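DPS family protein (PDB 3IQ1) probably oxidises and stores iron inside a hollow shell of twelve subunits, as other members of the Dps family of ferritin-like proteins do. Local coordinates at residues B[33-45]-B[101-113]. Residues are numbered along the deposited sequence; the frame is centred on the assembly and turned at random.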
loop_
_atom_site.group_PDB
_atom_site.type_symbol
_atom_site.label_atom_id
_atom_site.label_comp_id
_atom_site.label_asym_id
_atom_site.label_seq_id
_atom_site.Cartn_x
_atom_site.Cartn_y
_atom_site.Cartn_z
ATOM N N PHE B 33 -11.545 -28.338 17.762
ATOM C CA PHE B 33 -12.360 -27.148 17.798
ATOM C C PHE B 33 -12.293 -26.378 16.465
ATOM O O PHE B 33 -13.314 -25.851 15.991
ATOM C CB PHE B 33 -11.858 -26.303 18.961
ATOM C CG PHE B 33 -12.743 -25.129 19.345
ATOM C CD1 PHE B 33 -14.105 -25.271 19.600
ATOM C CD2 PHE B 33 -12.163 -23.911 19.585
ATOM C CE1 PHE B 33 -14.881 -24.230 20.023
ATOM C CE2 PHE B 33 -12.949 -22.826 20.017
ATOM C CZ PHE B 33 -14.319 -22.995 20.250
ATOM N N TYR B 34 -11.086 -26.259 15.902
ATOM C CA TYR B 34 -10.922 -25.632 14.627
ATOM C C TYR B 34 -11.804 -26.328 13.564
ATOM O O TYR B 34 -12.505 -25.662 12.771
ATOM C CB TYR B 34 -9.459 -25.663 14.213
ATOM C CG TYR B 34 -9.224 -25.265 12.777
ATOM C CD1 TYR B 34 -9.045 -23.924 12.430
ATOM C CD2 TYR B 34 -9.137 -26.219 11.777
ATOM C CE1 TYR B 34 -8.796 -23.556 11.112
ATOM C CE2 TYR B 34 -8.917 -25.847 10.455
ATOM C CZ TYR B 34 -8.762 -24.510 10.135
ATOM O OH TYR B 34 -8.547 -24.096 8.834
HETATM N N MSE B 35 -11.784 -27.649 13.581
HETATM C CA MSE B 35 -12.520 -28.450 12.624
HETATM C C MSE B 35 -14.002 -28.173 12.812
HETATM O O MSE B 35 -14.726 -27.965 11.830
HETATM C CB MSE B 35 -12.202 -29.961 12.747
HETATM C CG MSE B 35 -12.793 -30.852 11.688
HETATM SE SE MSE B 35 -11.918 -30.423 9.984
HETATM C CE MSE B 35 -13.354 -29.620 9.209
ATOM N N ASN B 36 -14.469 -28.189 14.062
ATOM C CA ASN B 36 -15.868 -27.851 14.325
ATOM C C ASN B 36 -16.269 -26.482 13.779
ATOM O O ASN B 36 -17.359 -26.306 13.218
ATOM C CB ASN B 36 -16.181 -27.899 15.831
ATOM C CG ASN B 36 -16.132 -29.296 16.422
ATOM O OD1 ASN B 36 -16.100 -30.278 15.713
ATOM N ND2 ASN B 36 -16.071 -29.372 17.769
ATOM N N THR B 37 -15.379 -25.496 13.941
ATOM C CA THR B 37 -15.613 -24.132 13.515
ATOM C C THR B 37 -15.625 -24.023 11.984
ATOM O O THR B 37 -16.426 -23.244 11.425
ATOM C CB THR B 37 -14.592 -23.166 14.141
ATOM O OG1 THR B 37 -14.598 -23.373 15.550
ATOM C CG2 THR B 37 -14.951 -21.696 13.839
ATOM N N ARG B 38 -14.779 -24.814 11.292
ATOM C CA ARG B 38 -14.848 -24.885 9.860
ATOM C C ARG B 38 -16.233 -25.396 9.443
ATOM O O ARG B 38 -16.853 -24.842 8.516
ATOM C CB ARG B 38 -13.741 -25.770 9.321
ATOM C CG ARG B 38 -12.380 -25.135 9.483
ATOM C CD ARG B 38 -12.072 -24.273 8.359
ATOM N NE ARG B 38 -11.421 -24.999 7.252
ATOM C CZ ARG B 38 -11.042 -24.410 6.142
ATOM N NH1 ARG B 38 -11.293 -23.136 5.967
ATOM N NH2 ARG B 38 -10.391 -25.077 5.186
ATOM N N GLY B 39 -16.731 -26.430 10.133
ATOM C CA GLY B 39 -18.067 -26.941 9.877
ATOM C C GLY B 39 -19.125 -25.853 10.102
ATOM O O GLY B 39 -20.081 -25.712 9.349
ATOM N N TYR B 40 -18.984 -25.103 11.181
ATOM C CA TYR B 40 -19.960 -24.051 11.457
ATOM C C TYR B 40 -20.044 -23.050 10.303
ATOM O O TYR B 40 -21.154 -22.605 9.931
ATOM C CB TYR B 40 -19.639 -23.314 12.753
ATOM C CG TYR B 40 -19.563 -24.136 14.047
ATOM C CD1 TYR B 40 -20.186 -25.347 14.193
ATOM C CD2 TYR B 40 -18.890 -23.623 15.157
ATOM C CE1 TYR B 40 -20.110 -26.060 15.411
ATOM C CE2 TYR B 40 -18.814 -24.281 16.341
ATOM C CZ TYR B 40 -19.418 -25.516 16.503
ATOM O OH TYR B 40 -19.360 -26.209 17.691
ATOM N N HIS B 41 -18.871 -22.651 9.792
ATOM C CA HIS B 41 -18.720 -21.788 8.616
ATOM C C HIS B 41 -19.402 -22.342 7.401
ATOM O O HIS B 41 -20.157 -21.654 6.739
ATOM C CB HIS B 41 -17.218 -21.570 8.390
ATOM C CG HIS B 41 -16.836 -20.968 7.087
ATOM N ND1 HIS B 41 -17.056 -19.632 6.768
ATOM C CD2 HIS B 41 -16.136 -21.491 6.055
ATOM C CE1 HIS B 41 -16.543 -19.385 5.576
ATOM N NE2 HIS B 41 -15.999 -20.501 5.105
ATOM N N TRP B 42 -19.082 -23.581 7.051
ATOM C CA TRP B 42 -19.651 -24.211 5.861
ATOM C C TRP B 42 -21.136 -24.401 5.928
ATOM O O TRP B 42 -21.827 -24.231 4.900
ATOM C CB TRP B 42 -18.992 -25.571 5.618
ATOM C CG TRP B 42 -17.551 -25.473 5.194
ATOM C CD1 TRP B 42 -16.956 -24.458 4.507
ATOM C CD2 TRP B 42 -16.529 -26.418 5.486
ATOM N NE1 TRP B 42 -15.630 -24.705 4.352
ATOM C CE2 TRP B 42 -15.328 -25.905 4.938
ATOM C CE3 TRP B 42 -16.508 -27.631 6.149
ATOM C CZ2 TRP B 42 -14.142 -26.571 5.026
ATOM C CZ3 TRP B 42 -15.297 -28.326 6.247
ATOM C CH2 TRP B 42 -14.121 -27.766 5.698
ATOM N N ASN B 43 -21.647 -24.800 7.096
ATOM C CA ASN B 43 -23.013 -25.321 7.210
ATOM C C ASN B 43 -24.117 -24.387 7.705
ATOM O O ASN B 43 -25.285 -24.769 7.731
ATOM C CB ASN B 43 -23.021 -26.560 8.074
ATOM C CG ASN B 43 -22.113 -27.698 7.486
ATOM O OD1 ASN B 43 -22.085 -27.887 6.255
ATOM N ND2 ASN B 43 -21.404 -28.452 8.357
ATOM N N ILE B 44 -23.745 -23.192 8.092
ATOM C CA ILE B 44 -24.730 -22.187 8.517
ATOM C C ILE B 44 -25.788 -21.906 7.435
ATOM O O ILE B 44 -25.477 -21.842 6.260
ATOM C CB ILE B 44 -24.018 -20.883 8.956
ATOM C CG1 ILE B 44 -24.995 -19.902 9.623
ATOM C CG2 ILE B 44 -23.203 -20.208 7.830
ATOM C CD1 ILE B 44 -25.694 -20.327 10.919
ATOM N N GLN B 45 -27.033 -21.810 7.854
ATOM C CA GLN B 45 -28.176 -21.490 7.011
ATOM C C GLN B 45 -29.024 -20.455 7.713
ATOM O O GLN B 45 -28.949 -20.301 8.947
ATOM C CB GLN B 45 -29.074 -22.724 6.829
ATOM C CG GLN B 45 -28.438 -23.899 6.208
ATOM C CD GLN B 45 -29.377 -25.132 6.172
ATOM O OE1 GLN B 45 -30.577 -25.038 6.471
ATOM N NE2 GLN B 45 -28.830 -26.263 5.784
ATOM N N ILE B 101 -26.182 -26.270 11.906
ATOM C CA ILE B 101 -26.617 -25.420 10.790
ATOM C C ILE B 101 -27.290 -24.127 11.257
ATOM O O ILE B 101 -27.751 -23.290 10.435
ATOM C CB ILE B 101 -27.560 -26.201 9.824
ATOM C CG1 ILE B 101 -28.912 -26.555 10.502
ATOM C CG2 ILE B 101 -26.803 -27.436 9.228
ATOM C CD1 ILE B 101 -30.008 -27.047 9.536
ATOM N N ASP B 102 -27.461 -23.974 12.564
ATOM C CA ASP B 102 -28.112 -22.782 13.063
ATOM C C ASP B 102 -27.155 -21.957 13.919
ATOM O O ASP B 102 -26.284 -22.501 14.627
ATOM C CB ASP B 102 -29.423 -23.106 13.770
ATOM C CG ASP B 102 -29.245 -23.619 15.090
ATOM O OD1 ASP B 102 -28.923 -24.831 15.116
ATOM O OD2 ASP B 102 -29.475 -22.838 16.101
ATOM N N GLY B 103 -27.287 -20.645 13.801
ATOM C CA GLY B 103 -26.440 -19.728 14.495
ATOM C C GLY B 103 -26.286 -20.002 15.979
ATOM O O GLY B 103 -25.166 -19.997 16.494
ATOM N N ARG B 104 -27.398 -20.176 16.696
ATOM C CA ARG B 104 -27.295 -20.347 18.132
ATOM C C ARG B 104 -26.540 -21.626 18.507
ATOM O O ARG B 104 -25.683 -21.594 19.413
ATOM C CB ARG B 104 -28.676 -20.275 18.796
ATOM C CG ARG B 104 -28.630 -20.333 20.284
ATOM C CD ARG B 104 -30.002 -19.908 20.885
ATOM N NE ARG B 104 -30.312 -18.549 20.439
ATOM C CZ ARG B 104 -29.978 -17.428 21.118
ATOM N NH1 ARG B 104 -29.396 -17.495 22.293
ATOM N NH2 ARG B 104 -30.279 -16.241 20.634
ATOM N N SER B 105 -26.832 -22.761 17.854
ATOM C CA SER B 105 -26.084 -23.993 18.196
ATOM C C SER B 105 -24.580 -23.843 17.959
ATOM O O SER B 105 -23.774 -24.315 18.766
ATOM C CB SER B 105 -26.561 -25.271 17.504
ATOM O OG SER B 105 -26.596 -25.183 16.148
ATOM N N SER B 106 -24.228 -23.197 16.867
ATOM C CA SER B 106 -22.811 -23.024 16.524
ATOM C C SER B 106 -22.137 -22.081 17.475
ATOM O O SER B 106 -21.084 -22.403 18.011
ATOM C CB SER B 106 -22.667 -22.571 15.084
ATOM O OG SER B 106 -23.106 -23.628 14.222
HETATM N N MSE B 107 -22.789 -20.945 17.748
HETATM C CA MSE B 107 -22.264 -19.945 18.692
HETATM C C MSE B 107 -22.121 -20.533 20.108
HETATM O O MSE B 107 -21.125 -20.298 20.784
HETATM C CB MSE B 107 -23.141 -18.696 18.703
HETATM C CG MSE B 107 -23.004 -17.901 17.380
HETATM SE SE MSE B 107 -21.346 -16.983 17.101
HETATM C CE MSE B 107 -21.794 -15.627 18.407
ATOM N N GLN B 108 -23.119 -21.294 20.560
ATOM C CA GLN B 108 -22.995 -21.973 21.874
ATOM C C GLN B 108 -21.852 -22.983 21.896
ATOM O O GLN B 108 -21.142 -23.132 22.903
ATOM C CB GLN B 108 -24.308 -22.667 22.237
ATOM C CG GLN B 108 -24.344 -23.163 23.689
ATOM C CD GLN B 108 -24.186 -22.045 24.712
ATOM O OE1 GLN B 108 -24.909 -21.042 24.676
ATOM N NE2 GLN B 108 -23.223 -22.195 25.623
ATOM N N GLY B 109 -21.675 -23.681 20.775
ATOM C CA GLY B 109 -20.531 -24.617 20.596
ATOM C C GLY B 109 -19.213 -23.910 20.817
ATOM O O GLY B 109 -18.331 -24.400 21.527
ATOM N N LEU B 110 -19.125 -22.726 20.269
ATOM C CA LEU B 110 -17.912 -21.915 20.420
ATOM C C LEU B 110 -17.727 -21.544 21.867
ATOM O O LEU B 110 -16.616 -21.684 22.405
ATOM C CB LEU B 110 -17.985 -20.666 19.526
ATOM C CG LEU B 110 -17.818 -20.933 18.009
ATOM C CD1 LEU B 110 -17.869 -19.589 17.303
ATOM C CD2 LEU B 110 -16.473 -21.608 17.661
ATOM N N VAL B 111 -18.778 -21.037 22.522
ATOM C CA VAL B 111 -18.656 -20.663 23.926
ATOM C C VAL B 111 -18.146 -21.849 24.751
ATOM O O VAL B 111 -17.237 -21.727 25.609
ATOM C CB VAL B 111 -19.981 -20.126 24.456
ATOM C CG1 VAL B 111 -19.990 -20.018 26.030
ATOM C CG2 VAL B 111 -20.246 -18.734 23.855
ATOM N N ASP B 112 -18.764 -23.001 24.557
ATOM C CA ASP B 112 -18.423 -24.156 25.372
ATOM C C ASP B 112 -16.987 -24.638 25.114
ATOM O O ASP B 112 -16.282 -25.004 26.077
ATOM C CB ASP B 112 -19.419 -25.241 25.097
ATOM C CG ASP B 112 -20.836 -24.885 25.598
ATOM O OD1 ASP B 112 -20.972 -24.033 26.515
ATOM O OD2 ASP B 112 -21.817 -25.512 25.163
ATOM N N GLY B 113 -16.567 -24.605 23.860
ATOM C CA GLY B 113 -15.211 -25.006 23.459
ATOM C C GLY B 113 -14.175 -24.045 24.041
ATOM O O GLY B 113 -13.157 -24.447 24.624
HETATM O O HOH W 1 -23.387 -23.266 11.538
HETATM O O HOH W 2 -29.267 -19.896 11.803
#
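Residues 33-43, ending helix 13-43, run antiparallel to residues 103-113, which begin helix 103-131, with segment axes 10.4 Å apart at 163°; these are the first and third long helices of the ferritin-like four-helix bundle. Beyond the helices the backbones converge: Gln45 N donates to Ile101 O (3.1 Å), and one water bridges Gln45 O and Gly103 N.

The aromatic rings of Phe33 and Tyr40 reach across to helix 103-131 and meet two glycines. Phe33, whose chi1 of -169° swings the ring away from its own N, lays one face against Gly113, CE1 lying 3.5 Å from Gly113 CA, while its edge faces the carbonyl oxygens of Gly109 and Leu110. Tyr40 is sandwiched: Asn36 O lies over one face and Ser106 CB over the other, a CH-pi contact 3.9 Å from the ring centroid. Tyr40 OH lies 3.5 Å from Gly109 CA and hydrogen-bonds to His97 ND1. Leu110 CD2 sits between the two rings, at the edge of Tyr40, 3.6 Å from Phe33 CZ and 3.3 Å from Thr37 OG1, whose hydroxyl is turned back onto Phe33 O; Phe56 of helix 49-76 also packs on Leu110. Nearer the helix ends, Ile44 CD1 reaches Gly103 N at 3.3 Å.

A second water accepts a hydrogen bond from Ser106 OG, also bonded to Ser100 OG, and donates one to Tyr40 O; Asp102 caps helix 103-131 through Ser105 N. Apolar and aromatic packing joins the helices, while direct and water-mediated backbone bonds tie their ends together.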